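Side-chain contacts in legionella ubiquitin-specific protease A domain-containing protein (Legionella pneumophila subsp. pneumophila, PDB 5DGG), which is incompletely characterised but probably acts as a ubiquitin-specific cysteine protease of the LupA family in peptidase clan CA: residues A[6-11]-A[25-30]; A[38-43]-A[106-111]; A[66-71]-A[138-143]; A[96-101]-A[117-122]. One frame throughout, in Å; residues are numbered along the deposited sequence. Where two conformers were deposited one is given.

Contact 1 of 4, residues A[6-11]-A[25-30]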
loop_
_atom_site.group_PDB
_atom_site.type_symbol
_atom_site.label_atom_id
_atom_site.label_comp_id
_atom_site.label_asym_id
_atom_site.label_seq_id
_atom_site.Cartn_x
_atom_site.Cartn_y
_atom_site.Cartn_z
ATOM N N MET A 6 -5.153 -11.939 5.633
ATOM C CA MET A 6 -4.138 -11.260 6.393
ATOM C C MET A 6 -4.805 -10.284 7.360
ATOM O O MET A 6 -5.798 -9.605 7.048
ATOM C CB MET A 6 -3.146 -10.549 5.470
ATOM C CG MET A 6 -2.298 -11.510 4.668
ATOM S SD MET A 6 -0.942 -10.873 3.657
ATOM C CE MET A 6 0.177 -10.316 4.936
ATOM N N GLN A 7 -4.287 -10.250 8.575
ATOM C CA GLN A 7 -4.710 -9.284 9.566
ATOM C C GLN A 7 -3.634 -8.192 9.667
ATOM O O GLN A 7 -2.582 -8.265 9.013
ATOM C CB GLN A 7 -4.894 -9.980 10.926
ATOM C CG GLN A 7 -5.940 -11.107 10.912
ATOM C CD GLN A 7 -6.123 -11.745 12.279
ATOM O OE1 GLN A 7 -5.337 -11.487 13.189
ATOM N NE2 GLN A 7 -7.164 -12.572 12.440
ATOM N N ASP A 8 -3.916 -7.172 10.465
ATOM C CA ASP A 8 -2.959 -6.064 10.667
ATOM C C ASP A 8 -1.511 -6.505 10.864
ATOM O O ASP A 8 -0.591 -6.025 10.178
ATOM C CB ASP A 8 -3.347 -5.263 11.888
ATOM C CG ASP A 8 -4.602 -4.476 11.691
ATOM O OD1 ASP A 8 -5.049 -4.370 10.521
ATOM O OD2 ASP A 8 -5.143 -3.967 12.712
ATOM N N HIS A 9 -1.313 -7.378 11.850
ATOM C CA HIS A 9 0.028 -7.773 12.253
ATOM C C HIS A 9 0.740 -8.476 11.115
ATOM O O HIS A 9 1.931 -8.286 10.928
ATOM C CB HIS A 9 0.033 -8.639 13.533
ATOM C CG HIS A 9 -0.734 -9.921 13.420
ATOM N ND1 HIS A 9 -2.058 -10.035 13.798
ATOM C CD2 HIS A 9 -0.355 -11.157 13.008
ATOM C CE1 HIS A 9 -2.464 -11.279 13.606
ATOM N NE2 HIS A 9 -1.454 -11.980 13.122
ATOM N N ASP A 10 0.005 -9.263 10.335
ATOM C CA ASP A 10 0.568 -9.939 9.160
ATOM C C ASP A 10 1.070 -8.902 8.170
ATOM O O ASP A 10 2.161 -9.058 7.625
ATOM C CB ASP A 10 -0.470 -10.812 8.460
ATOM C CG ASP A 10 -1.067 -11.869 9.370
ATOM O OD1 ASP A 10 -0.296 -12.512 10.114
ATOM O OD2 ASP A 10 -2.296 -12.079 9.306
ATOM N N MET A 11 0.277 -7.844 7.941
ATOM C CA MET A 11 0.700 -6.795 6.992
ATOM C C MET A 11 1.930 -6.082 7.551
ATOM O O MET A 11 2.901 -5.826 6.835
ATOM C CB MET A 11 -0.404 -5.763 6.741
ATOM C CG MET A 11 -1.708 -6.288 6.132
ATOM S SD MET A 11 -1.467 -6.917 4.458
ATOM C CE MET A 11 -1.339 -5.298 3.640
ATOM N N MET A 25 3.895 3.861 5.858
ATOM C CA MET A 25 3.136 4.059 7.088
ATOM C C MET A 25 2.537 2.754 7.587
ATOM O O MET A 25 2.397 1.803 6.835
ATOM C CB MET A 25 1.985 5.008 6.873
ATOM C CG MET A 25 2.330 6.161 6.003
ATOM S SD MET A 25 1.584 7.674 6.512
ATOM C CE MET A 25 2.905 7.918 7.700
ATOM N N ALA A 26 2.163 2.773 8.868
ATOM C CA ALA A 26 1.457 1.662 9.478
ATOM C C ALA A 26 0.084 1.504 8.876
ATOM O O ALA A 26 -0.507 2.433 8.288
ATOM C CB ALA A 26 1.329 1.846 10.977
ATOM N N VAL A 27 -0.456 0.334 9.117
ATOM C CA VAL A 27 -1.796 0.026 8.639
ATOM C C VAL A 27 -2.860 1.028 9.104
ATOM O O VAL A 27 -2.883 1.487 10.257
ATOM C CB VAL A 27 -2.246 -1.395 9.004
ATOM C CG1 VAL A 27 -1.347 -2.421 8.335
ATOM C CG2 VAL A 27 -2.298 -1.584 10.509
ATOM N N LEU A 28 -3.735 1.385 8.175
ATOM C CA LEU A 28 -4.852 2.266 8.471
ATOM C C LEU A 28 -6.133 1.446 8.403
ATOM O O LEU A 28 -6.292 0.626 7.515
ATOM C CB LEU A 28 -4.979 3.377 7.450
ATOM C CG LEU A 28 -4.371 4.694 7.665
ATOM C CD1 LEU A 28 -4.896 5.614 6.564
ATOM C CD2 LEU A 28 -4.711 5.200 9.074
ATOM N N ASN A 29 -7.042 1.689 9.337
ATOM C CA ASN A 29 -8.349 1.065 9.325
ATOM C C ASN A 29 -9.371 2.108 8.885
ATOM O O ASN A 29 -9.720 3.020 9.653
ATOM C CB ASN A 29 -8.659 0.618 10.757
ATOM C CG ASN A 29 -9.944 -0.085 10.862
ATOM O OD1 ASN A 29 -10.958 0.289 10.261
ATOM N ND2 ASN A 29 -9.912 -1.181 11.594
ATOM N N ARG A 30 -9.919 1.948 7.696
ATOM C CA ARG A 30 -10.783 2.988 7.120
ATOM C C ARG A 30 -12.120 3.109 7.794
ATOM O O ARG A 30 -12.790 4.119 7.623
ATOM C CB ARG A 30 -11.006 2.790 5.619
ATOM C CG ARG A 30 -11.774 1.577 5.234
ATOM C CD ARG A 30 -11.752 1.349 3.700
ATOM N NE ARG A 30 -12.960 1.956 3.152
ATOM C CZ ARG A 30 -14.005 1.289 2.689
ATOM N NH1 ARG A 30 -13.982 -0.044 2.580
ATOM N NH2 ARG A 30 -15.069 1.970 2.285
#

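Contact 2 of 4, residues A[38-43]-A[106-111]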
loop_
_atom_site.group_PDB
_atom_site.type_symbol
_atom_site.label_atom_id
_atom_site.label_comp_id
_atom_site.label_asym_id
_atom_site.label_seq_id
_atom_site.Cartn_x
_atom_site.Cartn_y
_atom_site.Cartn_z
ATOM N N ALA A 38 -5.504 9.589 14.337
ATOM C CA ALA A 38 -4.234 9.385 14.990
ATOM C C ALA A 38 -3.029 9.605 14.099
ATOM O O ALA A 38 -1.950 9.852 14.620
ATOM C CB ALA A 38 -4.164 7.976 15.545
ATOM N N ILE A 39 -3.168 9.464 12.785
ATOM C CA ILE A 39 -1.987 9.590 11.934
ATOM C C ILE A 39 -1.828 10.910 11.205
ATOM O O ILE A 39 -0.846 11.068 10.477
ATOM C CB ILE A 39 -1.881 8.485 10.874
ATOM C CG1 ILE A 39 -2.962 8.621 9.806
ATOM C CG2 ILE A 39 -1.831 7.126 11.557
ATOM C CD1 ILE A 39 -2.519 7.918 8.542
ATOM N N ILE A 40 -2.776 11.831 11.366
ATOM C CA ILE A 40 -2.728 13.095 10.619
ATOM C C ILE A 40 -1.377 13.760 10.848
ATOM O O ILE A 40 -0.762 14.253 9.904
ATOM C CB ILE A 40 -3.835 14.092 11.035
ATOM C CG1 ILE A 40 -5.206 13.566 10.714
ATOM C CG2 ILE A 40 -3.674 15.453 10.341
ATOM C CD1 ILE A 40 -5.409 13.180 9.291
ATOM N N GLU A 41 -0.888 13.746 12.089
ATOM C CA GLU A 41 0.294 14.532 12.395
ATOM C C GLU A 41 1.545 13.911 11.775
ATOM O O GLU A 41 2.401 14.609 11.200
ATOM C CB GLU A 41 0.411 14.787 13.898
ATOM C CG GLU A 41 -0.583 15.887 14.347
ATOM C CD GLU A 41 -0.395 16.347 15.776
ATOM O OE1 GLU A 41 -0.778 15.572 16.655
ATOM O OE2 GLU A 41 0.097 17.487 16.034
ATOM N N THR A 42 1.619 12.604 11.851
ATOM C CA THR A 42 2.714 11.879 11.215
ATOM C C THR A 42 2.640 12.005 9.692
ATOM O O THR A 42 3.648 12.290 9.044
ATOM C CB THR A 42 2.817 10.410 11.674
ATOM O OG1 THR A 42 3.960 9.808 11.066
ATOM C CG2 THR A 42 1.606 9.594 11.285
ATOM N N LEU A 43 1.464 11.878 9.129
ATOM C CA LEU A 43 1.347 11.935 7.686
ATOM C C LEU A 43 1.606 13.391 7.207
ATOM O O LEU A 43 2.324 13.622 6.213
ATOM C CB LEU A 43 -0.017 11.366 7.259
ATOM C CG LEU A 43 -0.409 11.551 5.800
ATOM C CD1 LEU A 43 0.488 10.746 4.895
ATOM C CD2 LEU A 43 -1.866 11.159 5.587
ATOM N N ASN A 106 -6.689 16.391 2.907
ATOM C CA ASN A 106 -7.191 17.692 3.337
ATOM C C ASN A 106 -6.960 17.949 4.824
ATOM O O ASN A 106 -6.554 19.029 5.191
ATOM C CB ASN A 106 -8.654 17.899 2.988
ATOM C CG ASN A 106 -9.051 19.352 3.095
ATOM O OD1 ASN A 106 -8.713 20.161 2.226
ATOM N ND2 ASN A 106 -9.734 19.705 4.181
ATOM N N GLN A 107 -7.160 16.948 5.675
ATOM C CA GLN A 107 -6.807 17.111 7.081
ATOM C C GLN A 107 -5.341 17.496 7.261
ATOM O O GLN A 107 -5.038 18.347 8.099
ATOM C CB GLN A 107 -7.087 15.852 7.877
ATOM C CG GLN A 107 -8.532 15.444 7.864
ATOM C CD GLN A 107 -9.100 15.345 9.248
ATOM O OE1 GLN A 107 -9.151 16.345 9.986
ATOM N NE2 GLN A 107 -9.534 14.136 9.623
ATOM N N CYS A 108 -4.424 16.873 6.497
ATOM C CA CYS A 108 -2.996 17.199 6.583
ATOM C C CYS A 108 -2.657 18.597 6.091
ATOM O O CYS A 108 -1.555 19.076 6.309
ATOM C CB CYS A 108 -2.171 16.202 5.766
ATOM S SG CYS A 108 -2.304 14.604 6.488
ATOM N N GLY A 109 -3.585 19.210 5.378
ATOM C CA GLY A 109 -3.430 20.555 4.885
ATOM C C GLY A 109 -3.237 20.616 3.390
ATOM O O GLY A 109 -2.826 21.655 2.883
ATOM N N VAL A 110 -3.500 19.511 2.668
ATOM C CA VAL A 110 -3.372 19.525 1.212
ATOM C C VAL A 110 -4.740 19.695 0.557
ATOM O O VAL A 110 -5.603 18.816 0.708
ATOM C CB VAL A 110 -2.749 18.207 0.707
ATOM C CG1 VAL A 110 -2.718 18.181 -0.810
ATOM C CG2 VAL A 110 -1.337 18.049 1.297
ATOM N N PRO A 111 -4.955 20.788 -0.187
ATOM C CA PRO A 111 -6.260 20.858 -0.880
ATOM C C PRO A 111 -6.422 19.835 -2.033
ATOM O O PRO A 111 -5.440 19.429 -2.686
ATOM C CB PRO A 111 -6.296 22.280 -1.433
ATOM C CG PRO A 111 -4.867 22.653 -1.564
ATOM C CD PRO A 111 -4.148 21.995 -0.412
#

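Contact 3 of 4, residues A[66-71]-A[138-143]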
loop_
_atom_site.group_PDB
_atom_site.type_symbol
_atom_site.label_atom_id
_atom_site.label_comp_id
_atom_site.label_asym_id
_atom_site.label_seq_id
_atom_site.Cartn_x
_atom_site.Cartn_y
_atom_site.Cartn_z
ATOM N N GLY A 66 -3.895 -0.529 -1.369
ATOM C CA GLY A 66 -2.684 0.252 -1.218
ATOM C C GLY A 66 -2.840 1.667 -1.715
ATOM O O GLY A 66 -3.533 1.925 -2.688
ATOM N N VAL A 67 -2.263 2.598 -0.973
ATOM C CA VAL A 67 -2.228 3.978 -1.331
ATOM C C VAL A 67 -0.783 4.415 -1.490
ATOM O O VAL A 67 0.031 4.240 -0.548
ATOM C CB VAL A 67 -2.880 4.805 -0.206
ATOM C CG1 VAL A 67 -2.718 6.300 -0.447
ATOM C CG2 VAL A 67 -4.312 4.407 -0.049
ATOM N N TYR A 68 -0.456 5.000 -2.629
ATOM C CA TYR A 68 0.919 5.421 -2.958
ATOM C C TYR A 68 0.937 6.870 -3.382
ATOM O O TYR A 68 0.416 7.223 -4.455
ATOM C CB TYR A 68 1.564 4.506 -4.026
ATOM C CG TYR A 68 1.322 3.089 -3.685
ATOM C CD1 TYR A 68 2.183 2.434 -2.851
ATOM C CD2 TYR A 68 0.223 2.395 -4.187
ATOM C CE1 TYR A 68 1.951 1.147 -2.463
ATOM C CE2 TYR A 68 -0.025 1.112 -3.803
ATOM C CZ TYR A 68 0.829 0.496 -2.925
ATOM O OH TYR A 68 0.657 -0.824 -2.557
ATOM N N LEU A 69 1.528 7.705 -2.532
ATOM C CA LEU A 69 1.639 9.137 -2.788
ATOM C C LEU A 69 3.050 9.470 -3.240
ATOM O O LEU A 69 4.034 9.074 -2.581
ATOM C CB LEU A 69 1.296 9.946 -1.516
ATOM C CG LEU A 69 1.330 11.481 -1.602
ATOM C CD1 LEU A 69 0.226 12.071 -2.470
ATOM C CD2 LEU A 69 1.211 12.108 -0.215
ATOM N N SER A 70 3.138 10.173 -4.349
ATOM C CA SER A 70 4.377 10.637 -4.938
ATOM C C SER A 70 4.319 12.138 -4.967
ATOM O O SER A 70 3.344 12.741 -5.453
ATOM C CB SER A 70 4.551 10.139 -6.392
ATOM O OG SER A 70 4.575 8.762 -6.438
ATOM N N LYS A 71 5.360 12.778 -4.457
ATOM C CA LYS A 71 5.461 14.253 -4.486
ATOM C C LYS A 71 5.853 14.779 -5.842
ATOM O O LYS A 71 6.352 14.012 -6.709
ATOM C CB LYS A 71 6.469 14.697 -3.448
ATOM C CG LYS A 71 5.947 14.526 -2.069
ATOM C CD LYS A 71 6.833 15.246 -1.088
ATOM C CE LYS A 71 6.498 14.822 0.303
ATOM N NZ LYS A 71 7.354 15.612 1.230
ATOM N N ALA A 138 2.637 -7.475 -1.761
ATOM C CA ALA A 138 3.539 -7.708 -2.871
ATOM C C ALA A 138 3.592 -6.499 -3.797
ATOM O O ALA A 138 4.658 -6.117 -4.293
ATOM C CB ALA A 138 3.136 -8.940 -3.646
ATOM N N TYR A 139 2.444 -5.899 -4.058
ATOM C CA TYR A 139 2.419 -4.678 -4.885
ATOM C C TYR A 139 3.228 -3.517 -4.251
ATOM O O TYR A 139 3.905 -2.740 -4.980
ATOM C CB TYR A 139 0.980 -4.300 -5.263
ATOM C CG TYR A 139 0.854 -3.229 -6.347
ATOM C CD1 TYR A 139 0.907 -3.558 -7.666
ATOM C CD2 TYR A 139 0.680 -1.872 -6.009
ATOM C CE1 TYR A 139 0.846 -2.610 -8.666
ATOM C CE2 TYR A 139 0.571 -0.898 -6.993
ATOM C CZ TYR A 139 0.662 -1.277 -8.334
ATOM O OH TYR A 139 0.555 -0.381 -9.352
ATOM N N SER A 140 3.157 -3.426 -2.913
ATOM C CA SER A 140 3.896 -2.447 -2.184
ATOM C C SER A 140 5.431 -2.651 -2.335
ATOM O O SER A 140 6.225 -1.700 -2.421
ATOM C CB SER A 140 3.467 -2.458 -0.709
ATOM O OG SER A 140 2.103 -2.056 -0.572
ATOM N N HIS A 141 5.865 -3.895 -2.295
ATOM C CA HIS A 141 7.245 -4.225 -2.622
ATOM C C HIS A 141 7.590 -3.812 -4.072
ATOM O O HIS A 141 8.626 -3.226 -4.323
ATOM C CB HIS A 141 7.485 -5.708 -2.379
ATOM C CG HIS A 141 7.650 -6.056 -0.934
ATOM N ND1 HIS A 141 8.850 -5.917 -0.275
ATOM C CD2 HIS A 141 6.762 -6.460 -0.006
ATOM C CE1 HIS A 141 8.700 -6.255 0.991
ATOM N NE2 HIS A 141 7.443 -6.590 1.180
ATOM N N LYS A 142 6.712 -4.102 -5.023
ATOM C CA LYS A 142 6.929 -3.684 -6.381
ATOM C C LYS A 142 7.106 -2.169 -6.465
ATOM O O LYS A 142 8.016 -1.678 -7.175
ATOM C CB LYS A 142 5.760 -4.103 -7.246
ATOM C CG LYS A 142 5.873 -3.591 -8.679
ATOM C CD LYS A 142 4.641 -3.903 -9.509
ATOM C CE LYS A 142 5.028 -3.787 -10.987
ATOM N NZ LYS A 142 3.858 -3.970 -11.871
ATOM N N LYS A 143 6.255 -1.420 -5.746
ATOM C CA LYS A 143 6.410 0.036 -5.745
ATOM C C LYS A 143 7.715 0.505 -5.099
ATOM O O LYS A 143 8.328 1.486 -5.537
ATOM C CB LYS A 143 5.209 0.752 -5.093
ATOM C CG LYS A 143 3.890 0.542 -5.762
ATOM C CD LYS A 143 3.768 0.893 -7.212
ATOM C CE LYS A 143 4.069 2.322 -7.543
ATOM N NZ LYS A 143 3.553 2.604 -8.939
#

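Contact 4 of 4, residues A[96-101]-A[117-122]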
loop_
_atom_site.group_PDB
_atom_site.type_symbol
_atom_site.label_atom_id
_atom_site.label_comp_id
_atom_site.label_asym_id
_atom_site.label_seq_id
_atom_site.Cartn_x
_atom_site.Cartn_y
_atom_site.Cartn_z
ATOM N N VAL A 96 -13.584 3.318 -3.885
ATOM C CA VAL A 96 -14.003 3.333 -2.506
ATOM C C VAL A 96 -13.033 4.146 -1.620
ATOM O O VAL A 96 -13.387 4.573 -0.529
ATOM C CB VAL A 96 -14.208 1.873 -2.020
ATOM C CG1 VAL A 96 -12.901 1.229 -1.587
ATOM C CG2 VAL A 96 -15.233 1.809 -0.921
ATOM N N LEU A 97 -11.806 4.387 -2.086
ATOM C CA LEU A 97 -10.835 5.169 -1.328
ATOM C C LEU A 97 -10.724 6.625 -1.711
ATOM O O LEU A 97 -10.009 7.346 -1.016
ATOM C CB LEU A 97 -9.413 4.566 -1.403
ATOM C CG LEU A 97 -9.240 3.193 -0.739
ATOM C CD1 LEU A 97 -7.805 2.744 -0.860
ATOM C CD2 LEU A 97 -9.644 3.194 0.704
ATOM N N ASP A 98 -11.392 7.074 -2.771
ATOM C CA ASP A 98 -11.168 8.444 -3.270
ATOM C C ASP A 98 -11.460 9.476 -2.191
ATOM O O ASP A 98 -10.609 10.302 -1.858
ATOM C CB ASP A 98 -12.010 8.767 -4.507
ATOM C CG ASP A 98 -11.577 8.013 -5.755
ATOM O OD1 ASP A 98 -10.560 7.270 -5.743
ATOM O OD2 ASP A 98 -12.294 8.095 -6.787
ATOM N N ASP A 99 -12.648 9.399 -1.592
ATOM C CA ASP A 99 -13.075 10.399 -0.608
ATOM C C ASP A 99 -12.269 10.311 0.648
ATOM O O ASP A 99 -11.921 11.327 1.213
ATOM C CB ASP A 99 -14.532 10.171 -0.211
ATOM C CG ASP A 99 -15.494 10.693 -1.243
ATOM O OD1 ASP A 99 -15.258 11.813 -1.769
ATOM O OD2 ASP A 99 -16.479 9.974 -1.536
ATOM N N TYR A 100 -12.012 9.070 1.055
ATOM C CA TYR A 100 -11.273 8.754 2.255
ATOM C C TYR A 100 -9.909 9.368 2.214
ATOM O O TYR A 100 -9.505 10.058 3.163
ATOM C CB TYR A 100 -11.154 7.232 2.456
ATOM C CG TYR A 100 -10.409 6.827 3.710
ATOM C CD1 TYR A 100 -11.007 6.972 4.970
ATOM C CD2 TYR A 100 -9.124 6.310 3.661
ATOM C CE1 TYR A 100 -10.330 6.596 6.118
ATOM C CE2 TYR A 100 -8.442 5.945 4.804
ATOM C CZ TYR A 100 -9.076 6.082 6.036
ATOM O OH TYR A 100 -8.449 5.759 7.197
ATOM N N VAL A 101 -9.178 9.138 1.125
ATOM C CA VAL A 101 -7.824 9.626 1.053
ATOM C C VAL A 101 -7.753 11.139 0.828
ATOM O O VAL A 101 -6.869 11.807 1.392
ATOM C CB VAL A 101 -6.998 8.918 -0.059
ATOM C CG1 VAL A 101 -5.582 9.445 -0.020
ATOM C CG2 VAL A 101 -6.965 7.430 0.215
ATOM N N ILE A 117 -5.474 11.818 -8.728
ATOM C CA ILE A 117 -5.853 10.462 -8.399
ATOM C C ILE A 117 -5.761 9.544 -9.605
ATOM O O ILE A 117 -6.176 9.927 -10.725
ATOM C CB ILE A 117 -7.310 10.410 -7.885
ATOM C CG1 ILE A 117 -7.375 11.142 -6.567
ATOM C CG2 ILE A 117 -7.801 8.982 -7.713
ATOM C CD1 ILE A 117 -8.747 11.058 -5.931
ATOM N N ARG A 118 -5.280 8.329 -9.388
ATOM C CA ARG A 118 -5.476 7.277 -10.394
ATOM C C ARG A 118 -5.720 5.947 -9.745
ATOM O O ARG A 118 -5.151 5.667 -8.673
ATOM C CB ARG A 118 -4.304 7.233 -11.330
ATOM C CG ARG A 118 -3.130 6.466 -10.859
ATOM C CD ARG A 118 -1.972 6.694 -11.816
ATOM N NE ARG A 118 -1.653 5.477 -12.486
ATOM C CZ ARG A 118 -0.626 4.702 -12.179
ATOM N NH1 ARG A 118 -0.444 3.627 -12.898
ATOM N NH2 ARG A 118 0.233 5.021 -11.212
ATOM N N HIS A 119 -6.640 5.167 -10.321
ATOM C CA HIS A 119 -6.988 3.855 -9.772
ATOM C C HIS A 119 -6.168 2.795 -10.469
ATOM O O HIS A 119 -6.022 2.872 -11.681
ATOM C CB HIS A 119 -8.455 3.558 -10.014
ATOM C CG HIS A 119 -9.372 4.450 -9.261
ATOM N ND1 HIS A 119 -10.685 4.641 -9.619
ATOM C CD2 HIS A 119 -9.152 5.260 -8.192
ATOM C CE1 HIS A 119 -11.260 5.482 -8.776
ATOM N NE2 HIS A 119 -10.344 5.894 -7.910
ATOM N N THR A 120 -5.647 1.812 -9.741
ATOM C CA THR A 120 -4.907 0.714 -10.368
ATOM C C THR A 120 -5.326 -0.630 -9.797
ATOM O O THR A 120 -5.933 -0.724 -8.737
ATOM C CB THR A 120 -3.379 0.844 -10.173
ATOM O OG1 THR A 120 -3.130 0.880 -8.783
ATOM C CG2 THR A 120 -2.826 2.108 -10.826
ATOM N N GLY A 121 -4.996 -1.674 -10.530
ATOM C CA GLY A 121 -5.096 -3.062 -10.038
ATOM C C GLY A 121 -3.911 -3.877 -10.591
ATOM O O GLY A 121 -3.101 -3.366 -11.317
ATOM N N PRO A 122 -3.808 -5.151 -10.233
ATOM C CA PRO A 122 -2.700 -5.953 -10.675
ATOM C C PRO A 122 -2.862 -6.542 -12.069
ATOM O O PRO A 122 -3.953 -6.597 -12.599
ATOM C CB PRO A 122 -2.656 -7.102 -9.636
ATOM C CG PRO A 122 -4.077 -7.248 -9.233
ATOM C CD PRO A 122 -4.711 -5.887 -9.333
#

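Contact 1 of 4, residues A[6-11]-A[25-30]
The opening turn of helix 8-14 comes up against the irregular part of strand 22-29 at D8 and V27, whose CA atoms lie 6.5 Å apart, and no backbone hydrogen bond joins the segments. V27 fills this gap with its two methyl branches, each meeting a different helix residue. CG1 of V27 ends 3.8 Å from CB of M11, one helical turn after D8. CG2 of V27 faces the carboxylate of D8, 3.9 Å from its CG; the two side chains pass at a slant. With chi1 at -63°, V27 holds CG1 beside its own backbone N and turns CG2 to the remaining site between N and the carbonyl carbon, which sends one branch to M11 and the other to D8. This holds for one of two deposited conformers of V27. On the helix side, Q7 at the N-cap gives its backbone N to OD2 of D10 at 2.8 Å, almost straight at 178°, which is one half of a capping box. W64 also touches D8 and M11, and P58 touches V27. With a methyl against the carboxylate of D8, the contact rests on van der Waals fit and gives that carboxylate no polar partner from 25-30.

Contact 2 of 4, residues A[38-43]-A[106-111]
I40 keeps CG1 beside its backbone N (chi1 -64°) and bends again at chi2, -55°, which swings CD1 out to the helix end carrying Q107. There CD1 of I40 lies 3.5 Å from CB of Q107, the two side chains running at about a right angle, so the glutamine is met at the base of its chain and not at its amide. The other branch, CG2 of I40, settles over the backbone of Q107, 3.9 Å from the carbonyl O. L43 extends CG away from its backbone N, chi1 170°, and presents CG and CD2 to the sulfur of C108. CD2 of L43 approaches SG of C108 to 3.6 Å, while CG2 of I40 stands 4.2 Å from the same SG, placing the sulfur between two branched side chains. Both helices are crossovers of beta-alpha-beta units: helix 33-47 links the parallel strands 22-29 and 54-60, while helix 98-108 links strands 81-86 and 115-120. Their contact is therefore one between neighbouring crossover helices, continued by L104, which touches both I40 and L43. Immediately past C108, helix 98-108 stops in a Schellman motif. G109 takes a positive phi there, and its N bonds to O of N106 at 3.0 Å. L43 and C108 are buried, whereas Q107 lies at the exposed margin, also touching N37 of helix 33-47.

Contact 3 of 4, residues A[66-71]-A[138-143]
OG of S140 is held by two bonds: it accepts from OH of Y68 at 2.7 Å and gives its own hydrogen to the backbone O of T136, one turn back in the helix. The serine oxygen lies near the plane of the Y68 ring, on its CE1 side, and the C-O...O path is bent at the hydroxyl. Y139 approaches the same ring in an offset edge-to-face pair with planes at 62° and centroids 5.7 Å apart. Its edge atom CD2 comes within 3.8 Å of CE2 of Y68. Over one face of Y68 lies the aliphatic part of K143, whose CG stands 3.9 Å from the ring centroid and 14° off the normal, a CH-pi contact. Beyond CG the chain, bent at chi2 and chi3, leads away from the ring, and its NZ makes salt bridges to E84 and E146. E84 also accepts from OH of Y139, which ties both side chains to the adjacent strand 81-86. All four residues are buried. Strand 65-70 and helix 132-146 run nearly parallel, at 15°, with axes 9.6 Å apart, a helix packed along the middle strand of a mixed sheet, consistent with the papain-like folds of clan CA peptidases.

Contact 4 of 4, residues A[96-101]-A[117-122]
The carboxylate of D98 and the imidazole of H119 are nearly coplanar, their planes 25° apart, and they meet edge to edge at NE2 of the ring. NE2 of H119 donates to OD1 of D98 at 2.6 Å, with an N-H...O angle of 163°. The acceptor lies almost in the ring plane and is approached through its syn lone pair, on the side of the other oxygen. That other oxygen, OD2 of D98, stands 3.1 Å from NE2 of H119. D98 keeps its CG beside the backbone N, chi1 -70°, which directs the carboxylate from the helix toward the strand, where it meets the histidine side chain at about a right angle. Here helix 98-108 packs on strand 115-120, the second strand of the beta-alpha-beta unit that begins with strand 81-86; L85 of that first strand touches D98 as well. I117 lies two residues before H119 and projects toward the helix from the same strand. Its CG2 sits 3.8 Å from OD1 of D98, adding an apolar neighbour to the hydrogen-bonded oxygen. One residue past H119 on the strand, OG1 of T120 hydrogen-bonds to E84 of strand 81-86. A94 and A95, in the loop before helix 98-108, touch H119.

Overall arrangement
Contact 3 is the core of the set, its centre about 5 Å from the centre of the chain and wholly buried, whereas contact 4 is a surface contact and contacts 1 and 2 are partly buried. The chemistry follows: contact 3 combines a buried hydrogen bond with aromatic and CH-pi packing, contact 4 relies on a histidine-carboxylate bond, and contacts 1 and 2 have no hydrogen bond between their segments. Contacts 1, 3 and 4 reach the same mixed sheet, while contacts 2 and 4 share helix 98-108. Packing links them further: L28 of contact 1 touches I39 of contact 2, and V67 of contact 3 meets L97 and V101 of contact 4.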